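Local structure of Card1 endonuclease domain-containing protein (Vibrio cholerae, 1XMX) at residues 20-25 / 140-145. The protein is of unknown function but contains a Card1-like endonuclease domain of the PDDEXK clan, consistent with nucleic acid binding. Sequence-based numbering, arbitrary orientation.
Sequences PLLDHR and DRITIA
Leu22 meets the loop 140-143 with both its backbone and its side chain. Its CD1 methyl lies against the branched carbon of Ile142, Leu22 CD1 to Ile142 CB 3.8 Å, the two side chains crossing at a slant, while its CB sits beside that of Arg141. The carbonyl of Leu22 packs on the aliphatic stem of the arginine, where Leu22 O lies 3.2 Å from Arg141 CG. Here segment 20-25, which lies on helix 15-22 of the N-terminal domain, built round a largely parallel sheet, touches the connection that leaves strand 136-137 of that sheet for helix 144-150; Ile142 also packs on Val299 of the second sheet, so the contact lies where the two sheet domains adjoin. Asp23 starts off away from the loop, yet its OD2 accepts from the backbone N of Gln139. Asp23 OD1 takes the backbone N of Arg25 at 2.9 Å, an Asx turn, and Arg25 grips the carboxylate side-on in a salt bridge, NE to OD1 and NH2 to OD2, the latter nearly straight at 174°. At His24 the guanidinium of Arg141 lies flat over one ring face, centres 3.5 Å apart and planes 6° from parallel, delivered there by the bend at chi2 (-61°). His24 ND1 and Arg141 NH2 are close, but the angle is too poor for a hydrogen bond; Arg141 NH2 bonds instead to OE1 of Gln139, which also accepts from the His24 backbone N.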
loop_
_atom_site.group_PDB
_atom_site.type_symbol
_atom_site.label_atom_id
_atom_site.label_comp_id
_atom_site.label_asym_id
_atom_site.label_seq_id
_atom_site.Cartn_x
_atom_site.Cartn_y
_atom_site.Cartn_z
ATOM N N PRO A 20 -14.517 -9.585 2.009
ATOM C CA PRO A 20 -15.649 -10.396 1.616
ATOM C C PRO A 20 -16.881 -9.614 1.121
ATOM O O PRO A 20 -17.569 -10.078 0.182
ATOM C CB PRO A 20 -15.988 -11.159 2.906
ATOM C CG PRO A 20 -14.608 -11.252 3.634
ATOM C CD PRO A 20 -14.011 -9.946 3.364
ATOM N N LEU A 21 -17.169 -8.463 1.711
ATOM C CA LEU A 21 -18.328 -7.661 1.246
ATOM C C LEU A 21 -18.077 -6.913 -0.045
ATOM O O LEU A 21 -19.014 -6.467 -0.678
ATOM C CB LEU A 21 -18.756 -6.672 2.354
ATOM C CG LEU A 21 -19.299 -7.356 3.655
ATOM C CD1 LEU A 21 -19.237 -6.395 4.783
ATOM C CD2 LEU A 21 -20.747 -7.913 3.483
ATOM N N LEU A 22 -16.814 -6.705 -0.414
ATOM C CA LEU A 22 -16.500 -6.061 -1.674
ATOM C C LEU A 22 -16.439 -7.023 -2.874
ATOM O O LEU A 22 -16.346 -6.583 -4.048
ATOM C CB LEU A 22 -15.180 -5.249 -1.553
ATOM C CG LEU A 22 -15.066 -4.201 -0.443
ATOM C CD1 LEU A 22 -13.747 -3.475 -0.540
ATOM C CD2 LEU A 22 -16.246 -3.186 -0.480
ATOM N N ASP A 23 -16.416 -8.326 -2.576
ATOM C CA ASP A 23 -16.265 -9.373 -3.583
ATOM C C ASP A 23 -17.615 -9.321 -4.256
ATOM O O ASP A 23 -18.658 -9.323 -3.593
ATOM C CB ASP A 23 -16.113 -10.730 -2.845
ATOM C CG ASP A 23 -15.826 -11.877 -3.748
ATOM O OD1 ASP A 23 -16.534 -12.116 -4.751
ATOM O OD2 ASP A 23 -14.813 -12.543 -3.507
ATOM N N HIS A 24 -17.632 -9.330 -5.573
ATOM C CA HIS A 24 -18.917 -9.242 -6.296
ATOM C C HIS A 24 -19.783 -10.470 -6.105
ATOM O O HIS A 24 -20.986 -10.417 -6.417
ATOM C CB HIS A 24 -18.656 -9.099 -7.803
ATOM C CG HIS A 24 -18.045 -7.788 -8.185
ATOM N ND1 HIS A 24 -17.854 -7.408 -9.497
ATOM C CD2 HIS A 24 -17.598 -6.767 -7.426
ATOM C CE1 HIS A 24 -17.296 -6.209 -9.527
ATOM N NE2 HIS A 24 -17.145 -5.795 -8.281
ATOM N N ARG A 25 -19.185 -11.585 -5.668
ATOM C CA ARG A 25 -19.958 -12.836 -5.509
ATOM C C ARG A 25 -20.775 -12.900 -4.220
ATOM O O ARG A 25 -21.679 -13.718 -4.106
ATOM C CB ARG A 25 -19.053 -14.060 -5.637
ATOM C CG ARG A 25 -18.350 -14.137 -6.998
ATOM C CD ARG A 25 -17.237 -15.179 -6.986
ATOM N NE ARG A 25 -16.246 -14.805 -5.978
ATOM C CZ ARG A 25 -15.118 -15.472 -5.753
ATOM N NH1 ARG A 25 -14.880 -16.588 -6.447
ATOM N NH2 ARG A 25 -14.237 -15.031 -4.837
ATOM N N ASP A 140 -10.136 -9.072 -5.403
ATOM C CA ASP A 140 -9.208 -8.010 -5.084
ATOM C C ASP A 140 -9.815 -6.687 -5.505
ATOM O O ASP A 140 -9.659 -6.271 -6.635
ATOM C CB ASP A 140 -7.892 -8.279 -5.829
ATOM C CG ASP A 140 -7.225 -9.584 -5.357
ATOM O OD1 ASP A 140 -7.364 -9.809 -4.159
ATOM O OD2 ASP A 140 -6.625 -10.370 -6.156
ATOM N N ARG A 141 -10.503 -6.022 -4.584
ATOM C CA ARG A 141 -11.351 -4.858 -4.877
ATOM C C ARG A 141 -11.006 -3.616 -4.062
ATOM O O ARG A 141 -11.134 -2.492 -4.538
ATOM C CB ARG A 141 -12.815 -5.199 -4.572
ATOM C CG ARG A 141 -13.403 -6.370 -5.406
ATOM C CD ARG A 141 -13.375 -6.072 -6.840
ATOM N NE ARG A 141 -14.004 -7.174 -7.566
ATOM C CZ ARG A 141 -14.093 -7.247 -8.888
ATOM N NH1 ARG A 141 -13.556 -6.292 -9.639
ATOM N NH2 ARG A 141 -14.716 -8.290 -9.452
ATOM N N ILE A 142 -10.645 -3.802 -2.806
ATOM C CA ILE A 142 -10.276 -2.681 -1.925
ATOM C C ILE A 142 -9.144 -1.830 -2.520
ATOM O O ILE A 142 -8.223 -2.340 -3.190
ATOM C CB ILE A 142 -9.959 -3.201 -0.482
ATOM C CG1 ILE A 142 -10.173 -2.108 0.575
ATOM C CG2 ILE A 142 -8.568 -3.871 -0.375
ATOM C CD1 ILE A 142 -9.476 -2.443 1.834
ATOM N N THR A 143 -9.239 -0.506 -2.331
ATOM C CA THR A 143 -8.237 0.407 -2.851
ATOM C C THR A 143 -7.283 0.852 -1.768
ATOM O O THR A 143 -7.524 0.629 -0.598
ATOM C CB THR A 143 -8.902 1.659 -3.373
ATOM O OG1 THR A 143 -9.584 2.283 -2.273
ATOM C CG2 THR A 143 -9.859 1.301 -4.479
ATOM N N ILE A 144 -6.188 1.497 -2.170
ATOM C CA ILE A 144 -5.250 2.202 -1.236
ATOM C C ILE A 144 -5.978 3.205 -0.343
ATOM O O ILE A 144 -5.710 3.300 0.859
ATOM C CB ILE A 144 -4.144 2.977 -2.023
ATOM C CG1 ILE A 144 -3.309 2.010 -2.852
ATOM C CG2 ILE A 144 -3.249 3.842 -1.040
ATOM C CD1 ILE A 144 -2.620 2.597 -4.075
ATOM N N ALA A 145 -6.902 3.951 -0.934
ATOM C CA ALA A 145 -7.636 4.993 -0.224
ATOM C C ALA A 145 -8.415 4.392 0.896
ATOM O O ALA A 145 -8.433 4.933 2.017
ATOM C CB ALA A 145 -8.540 5.695 -1.162
#